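Neurogenic locus protein delta (Drosophila melanogaster, PDB 7ALK) serves as a membrane-bound ligand of the Notch receptor, needed to separate neural from epidermal cell lineages, this fragment comprising its C2-like, DSL and first EGF-like domains. Local coordinates at residues L36-T41 with L70-V75; L125-L130 with Q150-E155; N165-G170 with S185-T190; L136-E141 with V160-N165; E5-Y10 with T89-F94. All blocks are in the same frame, centred on the assembly; numbering follows the deposited sequence.

Contact 1: L36-T41 with L70-V75; sequences LGSCKT and LGENSV
Lys40 and Glu72 form a non-hydrogen-bonded antiparallel pair, their CA atoms 4.5 Å apart, and their side chains run side by side off the same face of the sheet. Along Glu72, CB lies close to Ser38 OG and the carbonyl O of Cys39, while CG is near both Ser38 OG and Lys40 CE. Beyond it the two carboxylate oxygens part. Glu72 CD and OE1 both lie 3.5 Å from Ser38 OG, whereas OE2 turns to the lysine, 3.8 Å from Lys40 NZ in a long salt bridge. In the backbone, Thr41 N donates to Gly71 O at 3.0 Å and Leu70 N to Thr41 O. Where the strands part, Asn73 N binds Cys39 O at 2.8 Å and Asn73 OD1 takes a weak bond from Cys39 N.

Cys39 O has a second donor. With its hydroxyl beside its own backbone N (chi1 -56°), Thr41 puts OG1 3.0 Å from that oxygen, on the face of the carbonyl plane opposite Asn73 N. A valine at Thr41 would remove this hydroxyl and is likely to leave Cys39 O relying on Asn73 N alone of the two.

Cys39 also carries the disulfide to Cys24, at the margin of the four-stranded sheet of the C2-like domain. The evidence is of strand ends fastened chiefly by backbone groups, with the long charge pair probably adding little.

Contact 2: L125-L130 with Q150-E155; sequences LLIQRL and QYTSLE
Thr152 and Gln128 supply the polar part of this contact: Thr152 OG1 donates to Gln128 OE1, though the modelled 2.5 Å is shorter than usual and its exact length doubtful at 3 Å resolution. The hydroxyl sits above the amide, 47° out of the carbonyl plane, away from a lone-pair direction. Gln128 reaches it with an extended chain, CG anti to the backbone N (chi1 -173°), and the two side chains slide past each other in opposite directions.

Apolar contacts flank the bond. Ile127 CG2 meets Thr152 CG2 at 3.6 Å, the side chains crossing at about a right angle, and Leu130 CD2 meets Leu154 CD2 at 3.6 Å in the same manner. Phe11 touches Ile127, Gln128, Thr152 and Leu154 from strand 3-12.

No backbone hydrogen bond joins the segments. Their strand axes pass 8.8 Å apart at 51°, consistent with strands of the two different sheets of a C2-like beta sandwich facing each other. A classic beta bulge, in which Ile127 and Gln128 both face Ala110, is consistent with these consecutive residues both reaching Thr152. The threonine therefore works in two ways, its methyl joining the apolar interior and its hydroxyl giving the buried amide oxygen of Gln128 a donor.

Contact 3: N165-G170 with S185-T190; sequences NYYGSG and STCSET
Tyr167 lays one face of its ring against Cys187 and its near end against the turn that follows. Its CG stands beside the backbone N, anti to the carbonyl carbon (chi1 -60°), which carries the ring across the Cys187-Glu189 backbone. Cys187 CB is 4.2 Å from the ring centroid and 27° off the normal, a CH-pi contact over the face, with CE1 its nearest ring atom at 3.8 Å. The sulfur takes a slanting position: Cys187 SG lies 4.9 Å from the centroid, 44° off the normal, so the sulfur-aromatic contact is oblique. At the other end Tyr167 CB is 3.5 Å from Glu189 O, which lies at the ring edge near its plane, and CD2 is 3.4 Å from Ser188 O.

Ser188, Glu189 and Thr190 turn their CB atoms away from the tyrosine, presenting main chain to it; Ser188 OG instead bonds to Glu192 N. A CB at Gly168 would press on the carbonyl O of Tyr167, and there the chain swings past Thr190.

Cys187 is disulfide-bonded to Cys175, which also touches Tyr167, within the cysteine-rich DSL domain. Exchanging Tyr167 for an alanine would probably uncover the CB and sulfur of Cys187 and open a gap beside the Ser188-Glu189 backbone. With no hydrogen bond across the segments, the contact probably rests on van der Waals and CH-pi packing of one ring beside a disulfide.

Contact 4: L136-E141 with V160-N165; sequences LEVSSE and VTCDLN
Ser139 N donates to Val160 O over 3.2 Å with an N-H...O angle of 147°, and beside this bond Val138 and Val160 bring their CA atoms to 5.2 Å. On the buried side Leu136 points inward: CG is anti to the backbone N (chi1 -175°), and CD2 meets Val160 CG2 at 3.6 Å, the two side chains crossing obliquely. Phe4 touches both residues, and Trp100 NE1 is hydrogen-bonded to Leu136 O.

Residues 136-141 form the loop between strands 124-135 and 143-148 of the C2-like domain, whereas 160-165 lead from strand 153-161 into the cysteines of the DSL domain. The contact thus bears on the joint between the two. Its loop is shaped by an ST turn, in which Ser139 OG accepts from Glu141 N at 3.2 Å and an N-H...O angle of 173°.

On the outer side, Val138 directs CG1 to Cys162 SG, 3.6 Å away; that sulfur is half of the disulfide with Cys171. Thr161 uses its methyl here, CG2 lying 3.4 Å from Ser139 O and 3.8 Å from Ser140 CA. With CG2 anti to its carbonyl carbon, the threonine keeps OG1 turned from the loop.

Contact 5: E5-Y10 with T89-F94; sequences ELRLKY and TNPIQF
Leu6 and Ile92 are locked as a hydrogen-bonded antiparallel pair, Leu6 N to Ile92 O and Ile92 N to Leu6 O each at 2.9 Å and close to straight. Their side chains enter the sandwich interior, where both touch Val45, and Leu8 CD1 approaches Ile92 CD1 more distantly at 4.5 Å.

Past Ile92 the ladder ends at Pro91, preceded by a cis peptide bond, and Asn90 continues it with its side chain. CG is anti to the backbone N (chi1 -162°), and the amide faces Leu8 as a peptide group would. Asn90 ND2 donates to Leu8 O at 2.9 Å, that oxygen lying in the amide plane and offering a lone pair. Asn90 OD1 receives a weak bond from Leu8 N at 3.3 Å.

The opposite face is nearer solvent and richer in charge, Gln93 being exposed and Glu5, Arg7 and Pro91 partly so. Pro91 lies alongside Arg7, its CG 3.7 Å from Arg7 CB, while the guanidinium goes on to pair with Asp157 and to make a cation-pi contact with Trp142. Glu5 and Gln93 run side by side, Glu5 CG to Gln93 CG 3.6 Å, with carboxylate and amide planes 47° apart; Glu5 OE1 is held by Arg159.

Strand 92-95 and the residues leading into it are fixed to strand 3-12 by main-chain bonds and one amide imitating them, while Glu5 and Arg7 find their strongest polar partners on strand 153-161.

In the fold
Contact 2 is the buried one, joining faces of the sandwich by side chains alone; contacts 1 and 5 are partly buried antiparallel pairings of neighbouring strands within a sheet, held by backbone bonds. Contact 1 reaches contact 2 where Cys39 SG packs on Ile127 CD1 (3.5 Å), and contact 5 ties to contact 2 through the salt bridge of Glu155 OE2 and Lys9 NZ (3.0 Å). Strand 153-161 serves both contacts 2 and 4, although these do not touch. Contact 4 stands at the C2-DSL joint and shares Asn165 with contact 3, a surface contact without hydrogen bonds. Sulfur also packs at the DSL end, beside a valine in contact 4 and a tyrosine ring in contact 3.

Contact 1: L36-T41 with L70-V75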
# COMPACT_ATOMS: atom_id res chain seq x y z
N LEU A 36 1.35 -19.75 32.04
CA LEU A 36 1.32 -21.03 31.34
C LEU A 36 0.19 -21.02 30.33
O LEU A 36 -0.98 -20.87 30.70
CB LEU A 36 1.12 -22.19 32.33
CG LEU A 36 2.18 -22.38 33.42
CD1 LEU A 36 1.64 -23.26 34.54
CD2 LEU A 36 3.44 -22.98 32.82
N GLY A 37 0.53 -21.17 29.05
CA GLY A 37 -0.49 -21.28 28.02
C GLY A 37 -0.27 -20.41 26.80
O GLY A 37 -0.85 -20.66 25.74
N SER A 38 0.57 -19.38 26.94
CA SER A 38 0.90 -18.45 25.86
C SER A 38 -0.32 -17.68 25.36
O SER A 38 -1.45 -17.93 25.80
CB SER A 38 1.57 -19.18 24.69
OG SER A 38 0.63 -19.95 23.95
N CYS A 39 -0.11 -16.74 24.44
CA CYS A 39 -1.14 -15.83 23.97
C CYS A 39 -1.32 -15.99 22.47
O CYS A 39 -0.48 -15.53 21.69
CB CYS A 39 -0.78 -14.38 24.32
SG CYS A 39 -2.19 -13.29 24.54
N LYS A 40 -2.41 -16.64 22.06
CA LYS A 40 -2.69 -16.87 20.65
C LYS A 40 -3.19 -15.57 20.03
O LYS A 40 -4.34 -15.17 20.25
CB LYS A 40 -3.71 -18.00 20.49
CG LYS A 40 -3.41 -19.20 21.37
CD LYS A 40 -3.78 -20.51 20.70
CE LYS A 40 -2.84 -20.82 19.54
NZ LYS A 40 -3.17 -22.11 18.88
N THR A 41 -2.34 -14.91 19.25
CA THR A 41 -2.54 -13.51 18.87
C THR A 41 -3.12 -13.40 17.47
O THR A 41 -2.54 -13.92 16.51
CB THR A 41 -1.22 -12.75 18.95
OG1 THR A 41 -0.66 -12.88 20.27
CG2 THR A 41 -1.43 -11.27 18.65
N LEU A 70 -2.04 -15.72 13.93
CA LEU A 70 -0.74 -15.78 13.28
C LEU A 70 0.34 -16.43 14.13
O LEU A 70 1.24 -17.08 13.58
CB LEU A 70 -0.28 -14.37 12.88
CG LEU A 70 -1.19 -13.59 11.94
CD1 LEU A 70 -0.49 -12.34 11.44
CD2 LEU A 70 -1.63 -14.47 10.77
N GLY A 71 0.27 -16.29 15.45
CA GLY A 71 1.30 -16.86 16.29
C GLY A 71 0.91 -16.86 17.75
O GLY A 71 -0.26 -16.69 18.10
N GLU A 72 1.92 -17.07 18.59
CA GLU A 72 1.74 -17.11 20.04
C GLU A 72 2.75 -16.18 20.70
O GLU A 72 3.93 -16.18 20.35
CB GLU A 72 1.91 -18.53 20.58
CG GLU A 72 0.90 -19.53 20.04
CD GLU A 72 1.12 -20.92 20.59
OE1 GLU A 72 2.24 -21.21 21.06
OE2 GLU A 72 0.17 -21.73 20.56
N ASN A 73 2.27 -15.40 21.68
CA ASN A 73 3.10 -14.44 22.40
C ASN A 73 3.81 -13.50 21.43
O ASN A 73 3.16 -12.81 20.65
CB ASN A 73 4.10 -15.17 23.29
CG ASN A 73 3.49 -15.60 24.62
OD1 ASN A 73 2.27 -15.62 24.77
ND2 ASN A 73 4.34 -15.94 25.58
N SER A 74 5.14 -13.48 21.47
CA SER A 74 5.90 -12.66 20.53
C SER A 74 5.90 -13.32 19.16
O SER A 74 6.12 -14.53 19.04
CB SER A 74 7.32 -12.46 21.04
OG SER A 74 7.88 -13.67 21.51
N VAL A 75 5.67 -12.52 18.12
CA VAL A 75 5.43 -13.03 16.77
C VAL A 75 6.30 -12.27 15.78
O VAL A 75 6.36 -11.04 15.81
CB VAL A 75 3.94 -12.90 16.38
CG1 VAL A 75 3.73 -13.28 14.92
CG2 VAL A 75 3.07 -13.74 17.30

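Contact 2: L125-L130 with Q150-E155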
# COMPACT_ATOMS: atom_id res chain seq x y z
N LEU A 125 -9.49 -11.96 24.47
CA LEU A 125 -9.06 -10.88 25.36
C LEU A 125 -8.24 -9.89 24.56
O LEU A 125 -7.31 -10.28 23.84
CB LEU A 125 -8.24 -11.42 26.54
CG LEU A 125 -8.88 -12.47 27.45
CD1 LEU A 125 -7.85 -13.02 28.43
CD2 LEU A 125 -10.06 -11.88 28.20
N LEU A 126 -8.58 -8.60 24.68
CA LEU A 126 -7.85 -7.55 23.98
C LEU A 126 -6.48 -7.36 24.61
O LEU A 126 -6.37 -7.04 25.80
CB LEU A 126 -8.64 -6.25 24.01
CG LEU A 126 -7.90 -4.98 23.58
CD1 LEU A 126 -7.58 -5.02 22.09
CD2 LEU A 126 -8.70 -3.74 23.93
N ILE A 127 -5.42 -7.53 23.82
CA ILE A 127 -4.06 -7.40 24.32
C ILE A 127 -3.58 -5.95 24.26
O ILE A 127 -3.10 -5.40 25.25
CB ILE A 127 -3.10 -8.33 23.54
CG1 ILE A 127 -3.74 -9.70 23.32
CG2 ILE A 127 -1.79 -8.47 24.28
CD1 ILE A 127 -2.93 -10.59 22.41
N GLN A 128 -3.70 -5.31 23.10
CA GLN A 128 -3.21 -3.95 22.93
C GLN A 128 -4.02 -3.26 21.84
O GLN A 128 -4.50 -3.89 20.90
CB GLN A 128 -1.72 -3.93 22.56
CG GLN A 128 -1.10 -2.54 22.55
CD GLN A 128 0.34 -2.54 22.09
OE1 GLN A 128 1.00 -3.58 22.08
NE2 GLN A 128 0.85 -1.37 21.72
N ARG A 129 -4.16 -1.94 21.99
CA ARG A 129 -4.84 -1.10 21.01
C ARG A 129 -4.01 0.14 20.75
O ARG A 129 -3.53 0.78 21.69
CB ARG A 129 -6.24 -0.70 21.51
CG ARG A 129 -6.99 0.22 20.56
CD ARG A 129 -8.19 0.83 21.25
NE ARG A 129 -9.05 -0.19 21.85
CZ ARG A 129 -10.19 -0.60 21.32
NH1 ARG A 129 -10.66 -0.08 20.20
NH2 ARG A 129 -10.88 -1.55 21.94
N LEU A 130 -3.83 0.49 19.48
CA LEU A 130 -3.08 1.67 19.09
C LEU A 130 -3.87 2.46 18.05
O LEU A 130 -4.58 1.89 17.22
CB LEU A 130 -1.69 1.30 18.54
CG LEU A 130 -1.59 0.45 17.27
CD1 LEU A 130 -1.48 1.31 16.02
CD2 LEU A 130 -0.40 -0.49 17.38
N GLN A 150 2.29 -1.39 28.27
CA GLN A 150 2.90 -1.80 29.53
C GLN A 150 3.71 -3.09 29.37
O GLN A 150 4.78 -3.23 29.97
CB GLN A 150 1.82 -1.98 30.60
CG GLN A 150 2.36 -2.26 32.00
CD GLN A 150 2.90 -1.01 32.67
OE1 GLN A 150 2.63 0.11 32.25
NE2 GLN A 150 3.68 -1.21 33.73
N TYR A 151 3.21 -4.03 28.58
CA TYR A 151 3.88 -5.30 28.34
C TYR A 151 4.16 -5.60 26.88
O TYR A 151 5.15 -6.27 26.58
CB TYR A 151 3.05 -6.46 28.91
CG TYR A 151 2.75 -6.36 30.39
CD1 TYR A 151 3.73 -6.63 31.34
CD2 TYR A 151 1.49 -5.99 30.84
CE1 TYR A 151 3.46 -6.54 32.69
CE2 TYR A 151 1.21 -5.90 32.19
CZ TYR A 151 2.20 -6.18 33.11
OH TYR A 151 1.93 -6.08 34.46
N THR A 152 3.33 -5.11 25.96
CA THR A 152 3.39 -5.50 24.56
C THR A 152 3.97 -4.37 23.71
O THR A 152 3.94 -3.20 24.08
CB THR A 152 2.01 -5.89 24.03
OG1 THR A 152 1.08 -4.83 24.29
CG2 THR A 152 1.52 -7.15 24.72
N SER A 153 4.49 -4.76 22.55
CA SER A 153 5.06 -3.83 21.59
C SER A 153 4.77 -4.32 20.19
O SER A 153 4.98 -5.50 19.89
CB SER A 153 6.58 -3.68 21.80
OG SER A 153 7.16 -2.93 20.76
N LEU A 154 4.28 -3.42 19.33
CA LEU A 154 3.94 -3.75 17.95
C LEU A 154 4.69 -2.82 17.02
O LEU A 154 4.58 -1.59 17.14
CB LEU A 154 2.43 -3.65 17.72
CG LEU A 154 1.97 -3.88 16.28
CD1 LEU A 154 2.47 -5.21 15.76
CD2 LEU A 154 0.46 -3.80 16.18
N GLU A 155 5.44 -3.39 16.08
CA GLU A 155 6.21 -2.64 15.11
C GLU A 155 5.60 -2.83 13.72
O GLU A 155 5.22 -3.94 13.35
CB GLU A 155 7.68 -3.08 15.11
CG GLU A 155 8.62 -2.15 14.37
CD GLU A 155 10.07 -2.53 14.54
OE1 GLU A 155 10.37 -3.38 15.41
OE2 GLU A 155 10.92 -1.99 13.80

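Contact 3: N165-G170 with S185-T190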
# COMPACT_ATOMS: atom_id res chain seq x y z
N ASN A 165 0.22 2.73 -13.70
CA ASN A 165 -0.27 3.66 -14.72
C ASN A 165 -1.08 4.81 -14.12
O ASN A 165 -1.85 5.46 -14.83
CB ASN A 165 -1.08 2.95 -15.80
CG ASN A 165 -0.22 2.08 -16.70
OD1 ASN A 165 0.94 2.41 -16.97
ND2 ASN A 165 -0.78 0.97 -17.16
N TYR A 166 -0.94 5.06 -12.82
CA TYR A 166 -1.60 6.18 -12.16
C TYR A 166 -0.55 7.07 -11.52
O TYR A 166 0.18 6.62 -10.62
CB TYR A 166 -2.61 5.69 -11.13
CG TYR A 166 -3.97 5.38 -11.71
CD1 TYR A 166 -4.90 6.40 -11.93
CD2 TYR A 166 -4.32 4.09 -12.06
CE1 TYR A 166 -6.14 6.12 -12.47
CE2 TYR A 166 -5.57 3.81 -12.60
CZ TYR A 166 -6.47 4.83 -12.80
OH TYR A 166 -7.70 4.55 -13.34
N TYR A 167 -0.46 8.31 -11.98
CA TYR A 167 0.48 9.29 -11.47
C TYR A 167 -0.28 10.43 -10.79
O TYR A 167 -1.51 10.50 -10.85
CB TYR A 167 1.36 9.84 -12.60
CG TYR A 167 2.19 8.79 -13.32
CD1 TYR A 167 1.62 7.99 -14.30
CD2 TYR A 167 3.53 8.62 -13.02
CE1 TYR A 167 2.37 7.03 -14.96
CE2 TYR A 167 4.29 7.66 -13.68
CZ TYR A 167 3.71 6.87 -14.65
OH TYR A 167 4.46 5.92 -15.30
N GLY A 168 0.47 11.31 -10.15
CA GLY A 168 -0.09 12.49 -9.51
C GLY A 168 0.12 12.46 -8.01
O GLY A 168 0.84 11.62 -7.47
N SER A 169 -0.52 13.42 -7.34
CA SER A 169 -0.41 13.55 -5.89
C SER A 169 -1.53 12.83 -5.15
O SER A 169 -1.30 12.35 -4.03
CB SER A 169 -0.40 15.02 -5.49
OG SER A 169 -0.22 15.16 -4.09
N GLY A 170 -2.71 12.75 -5.74
CA GLY A 170 -3.80 11.96 -5.20
C GLY A 170 -3.99 10.63 -5.89
O GLY A 170 -5.00 9.96 -5.63
N SER A 185 5.62 7.36 -26.53
CA SER A 185 5.76 8.33 -25.45
C SER A 185 5.89 7.62 -24.11
O SER A 185 5.58 6.43 -23.98
CB SER A 185 4.57 9.29 -25.41
OG SER A 185 3.35 8.57 -25.34
N THR A 186 6.36 8.37 -23.12
CA THR A 186 6.39 7.97 -21.72
C THR A 186 5.56 8.97 -20.91
O THR A 186 4.88 9.84 -21.47
CB THR A 186 7.83 7.88 -21.20
OG1 THR A 186 8.32 9.20 -20.93
CG2 THR A 186 8.73 7.21 -22.22
N CYS A 187 5.62 8.85 -19.59
CA CYS A 187 4.90 9.74 -18.69
C CYS A 187 5.86 10.42 -17.72
O CYS A 187 6.90 9.87 -17.37
CB CYS A 187 3.81 8.99 -17.89
SG CYS A 187 2.60 8.11 -18.90
N SER A 188 5.48 11.62 -17.30
CA SER A 188 6.27 12.38 -16.33
C SER A 188 5.92 11.95 -14.91
O SER A 188 5.45 10.83 -14.69
CB SER A 188 6.03 13.88 -16.50
OG SER A 188 4.67 14.21 -16.31
N GLU A 189 6.14 12.84 -13.93
CA GLU A 189 5.80 12.53 -12.55
C GLU A 189 4.35 12.84 -12.21
O GLU A 189 3.75 12.15 -11.38
CB GLU A 189 6.72 13.30 -11.59
CG GLU A 189 8.14 12.75 -11.52
CD GLU A 189 8.94 13.37 -10.39
OE1 GLU A 189 8.38 14.19 -9.64
OE2 GLU A 189 10.14 13.03 -10.26
N THR A 190 3.77 13.87 -12.83
CA THR A 190 2.38 14.22 -12.58
C THR A 190 1.41 13.53 -13.54
O THR A 190 0.19 13.63 -13.33
CB THR A 190 2.19 15.74 -12.67
OG1 THR A 190 2.63 16.21 -13.95
CG2 THR A 190 2.98 16.44 -11.58

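Contact 4: L136-E141 with V160-N165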
# COMPACT_ATOMS: atom_id res chain seq x y z
N LEU A 136 -0.51 12.00 5.80
CA LEU A 136 0.38 11.12 5.05
C LEU A 136 0.36 11.50 3.58
O LEU A 136 -0.71 11.69 2.99
CB LEU A 136 -0.02 9.65 5.23
CG LEU A 136 0.90 8.61 4.59
CD1 LEU A 136 2.35 8.92 4.88
CD2 LEU A 136 0.55 7.22 5.10
N GLU A 137 1.55 11.61 2.99
CA GLU A 137 1.72 11.98 1.59
C GLU A 137 2.04 10.74 0.76
O GLU A 137 2.54 9.73 1.26
CB GLU A 137 2.84 13.02 1.45
CG GLU A 137 4.18 12.60 2.05
CD GLU A 137 4.22 12.71 3.57
OE1 GLU A 137 3.27 13.27 4.15
OE2 GLU A 137 5.20 12.23 4.18
N VAL A 138 1.74 10.84 -0.54
CA VAL A 138 1.95 9.73 -1.46
C VAL A 138 3.45 9.62 -1.75
O VAL A 138 4.05 10.52 -2.35
CB VAL A 138 1.15 9.92 -2.75
CG1 VAL A 138 1.63 8.96 -3.83
CG2 VAL A 138 -0.33 9.72 -2.48
N SER A 139 4.04 8.50 -1.33
CA SER A 139 5.47 8.27 -1.54
C SER A 139 5.74 6.78 -1.43
O SER A 139 5.03 6.06 -0.72
CB SER A 139 6.32 9.05 -0.53
OG SER A 139 7.66 8.59 -0.54
N SER A 140 6.78 6.32 -2.13
CA SER A 140 7.15 4.92 -2.11
C SER A 140 7.92 4.52 -0.86
O SER A 140 8.20 3.33 -0.69
CB SER A 140 7.98 4.57 -3.35
OG SER A 140 7.18 4.57 -4.52
N GLU A 141 8.26 5.47 0.01
CA GLU A 141 9.01 5.17 1.21
C GLU A 141 8.08 4.73 2.33
O GLU A 141 6.97 5.26 2.48
CB GLU A 141 9.85 6.37 1.65
CG GLU A 141 9.06 7.54 2.23
CD GLU A 141 9.92 8.47 3.05
OE1 GLU A 141 11.00 8.03 3.52
OE2 GLU A 141 9.54 9.65 3.23
N VAL A 160 1.38 5.02 1.47
CA VAL A 160 0.41 5.08 0.39
C VAL A 160 1.17 5.20 -0.92
O VAL A 160 2.04 6.07 -1.06
CB VAL A 160 -0.57 6.27 0.55
CG1 VAL A 160 -1.76 6.10 -0.39
CG2 VAL A 160 -1.03 6.38 1.98
N THR A 161 0.84 4.34 -1.88
CA THR A 161 1.46 4.36 -3.19
C THR A 161 0.39 4.25 -4.27
O THR A 161 -0.64 3.61 -4.08
CB THR A 161 2.47 3.20 -3.36
OG1 THR A 161 1.83 1.96 -3.05
CG2 THR A 161 3.67 3.40 -2.43
N CYS A 162 0.65 4.90 -5.40
CA CYS A 162 -0.30 4.89 -6.50
C CYS A 162 -0.27 3.55 -7.23
O CYS A 162 0.75 2.84 -7.24
CB CYS A 162 0.00 6.01 -7.49
SG CYS A 162 -0.02 7.69 -6.80
N ASP A 163 -1.40 3.19 -7.83
CA ASP A 163 -1.48 1.98 -8.62
C ASP A 163 -0.69 2.14 -9.92
O ASP A 163 -0.20 3.23 -10.26
CB ASP A 163 -2.93 1.62 -8.92
CG ASP A 163 -3.65 1.04 -7.72
OD1 ASP A 163 -3.01 0.87 -6.66
OD2 ASP A 163 -4.86 0.76 -7.83
N LEU A 164 -0.58 1.04 -10.67
CA LEU A 164 0.14 1.07 -11.93
C LEU A 164 -0.58 1.99 -12.92
O LEU A 164 -1.81 2.03 -12.98
CB LEU A 164 0.26 -0.34 -12.51
CG LEU A 164 1.12 -0.49 -13.76
CD1 LEU A 164 2.58 -0.21 -13.46
CD2 LEU A 164 0.95 -1.88 -14.36
N ASN A 165 0.22 2.73 -13.70
CA ASN A 165 -0.27 3.66 -14.72
C ASN A 165 -1.08 4.81 -14.12
O ASN A 165 -1.85 5.46 -14.83
CB ASN A 165 -1.08 2.95 -15.80
CG ASN A 165 -0.22 2.08 -16.70
OD1 ASN A 165 0.94 2.41 -16.97
ND2 ASN A 165 -0.78 0.97 -17.16

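Contact 5: E5-Y10 with T89-F94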
# COMPACT_ATOMS: atom_id res chain seq x y z
N GLU A 5 -0.99 0.66 2.34
CA GLU A 5 -0.40 -0.60 2.78
C GLU A 5 0.10 -0.46 4.21
O GLU A 5 0.87 0.45 4.51
CB GLU A 5 0.75 -1.03 1.86
CG GLU A 5 0.31 -1.47 0.48
CD GLU A 5 1.49 -1.66 -0.47
OE1 GLU A 5 2.52 -0.97 -0.28
OE2 GLU A 5 1.38 -2.49 -1.39
N LEU A 6 -0.33 -1.38 5.08
CA LEU A 6 0.17 -1.47 6.44
C LEU A 6 0.83 -2.83 6.61
O LEU A 6 0.16 -3.87 6.52
CB LEU A 6 -0.96 -1.29 7.46
CG LEU A 6 -0.61 -1.66 8.91
CD1 LEU A 6 0.55 -0.82 9.42
CD2 LEU A 6 -1.82 -1.50 9.81
N ARG A 7 2.14 -2.83 6.84
CA ARG A 7 2.93 -4.05 6.95
C ARG A 7 3.34 -4.24 8.41
O ARG A 7 4.19 -3.51 8.92
CB ARG A 7 4.15 -4.00 6.04
CG ARG A 7 5.09 -5.19 6.21
CD ARG A 7 6.22 -5.16 5.20
NE ARG A 7 7.06 -3.97 5.35
CZ ARG A 7 8.02 -3.63 4.51
NH1 ARG A 7 8.29 -4.35 3.43
NH2 ARG A 7 8.72 -2.52 4.74
N LEU A 8 2.74 -5.22 9.07
CA LEU A 8 3.14 -5.57 10.42
C LEU A 8 4.46 -6.32 10.40
O LEU A 8 4.69 -7.18 9.54
CB LEU A 8 2.06 -6.42 11.10
CG LEU A 8 0.62 -5.96 10.89
CD1 LEU A 8 -0.35 -7.07 11.28
CD2 LEU A 8 0.33 -4.70 11.69
N LYS A 9 5.35 -5.99 11.34
CA LYS A 9 6.67 -6.61 11.40
C LYS A 9 6.84 -7.49 12.63
O LYS A 9 7.04 -8.70 12.49
CB LYS A 9 7.76 -5.52 11.36
CG LYS A 9 7.73 -4.68 10.09
CD LYS A 9 9.05 -3.95 9.87
CE LYS A 9 9.35 -2.99 11.01
NZ LYS A 9 10.65 -2.29 10.81
N TYR A 10 6.77 -6.93 13.83
CA TYR A 10 7.02 -7.70 15.04
C TYR A 10 6.06 -7.28 16.14
O TYR A 10 5.91 -6.08 16.42
CB TYR A 10 8.47 -7.52 15.52
CG TYR A 10 8.93 -8.58 16.49
CD1 TYR A 10 9.47 -9.77 16.05
CD2 TYR A 10 8.82 -8.38 17.86
CE1 TYR A 10 9.90 -10.74 16.94
CE2 TYR A 10 9.24 -9.34 18.76
CZ TYR A 10 9.78 -10.52 18.29
OH TYR A 10 10.20 -11.48 19.18
N THR A 89 -2.51 -11.95 4.01
CA THR A 89 -1.57 -11.22 3.15
C THR A 89 -0.91 -10.10 3.94
O THR A 89 -1.60 -9.30 4.58
CB THR A 89 -2.28 -10.66 1.92
OG1 THR A 89 -2.93 -11.71 1.21
CG2 THR A 89 -1.27 -9.98 1.00
N ASN A 90 0.42 -10.05 3.89
CA ASN A 90 1.20 -9.00 4.54
C ASN A 90 2.12 -8.42 3.47
O ASN A 90 2.90 -9.18 2.86
CB ASN A 90 1.99 -9.56 5.72
CG ASN A 90 2.47 -8.48 6.67
OD1 ASN A 90 2.06 -7.32 6.58
ND2 ASN A 90 3.32 -8.86 7.61
N PRO A 91 2.08 -7.10 3.20
CA PRO A 91 1.27 -6.05 3.84
C PRO A 91 -0.22 -6.12 3.56
O PRO A 91 -0.65 -6.72 2.56
CB PRO A 91 1.86 -4.76 3.25
CG PRO A 91 3.19 -5.14 2.69
CD PRO A 91 3.01 -6.54 2.21
N ILE A 92 -1.01 -5.51 4.44
CA ILE A 92 -2.46 -5.41 4.26
C ILE A 92 -2.75 -4.17 3.42
O ILE A 92 -2.22 -3.09 3.70
CB ILE A 92 -3.17 -5.34 5.62
CG1 ILE A 92 -2.67 -6.45 6.55
CG2 ILE A 92 -4.67 -5.43 5.45
CD1 ILE A 92 -3.26 -6.41 7.93
N GLN A 93 -3.59 -4.33 2.41
CA GLN A 93 -3.85 -3.27 1.44
C GLN A 93 -5.30 -2.79 1.54
O GLN A 93 -6.23 -3.60 1.46
CB GLN A 93 -3.57 -3.75 0.02
CG GLN A 93 -2.11 -4.06 -0.26
CD GLN A 93 -1.82 -4.25 -1.73
OE1 GLN A 93 -2.72 -4.16 -2.57
NE2 GLN A 93 -0.56 -4.52 -2.06
N PHE A 94 -5.47 -1.48 1.70
CA PHE A 94 -6.78 -0.84 1.64
C PHE A 94 -6.82 0.05 0.40
O PHE A 94 -6.33 1.19 0.43
CB PHE A 94 -7.04 -0.01 2.90
CG PHE A 94 -6.85 -0.77 4.18
CD1 PHE A 94 -5.61 -0.84 4.78
CD2 PHE A 94 -7.92 -1.41 4.78
CE1 PHE A 94 -5.43 -1.54 5.97
CE2 PHE A 94 -7.76 -2.10 5.96
CZ PHE A 94 -6.51 -2.17 6.56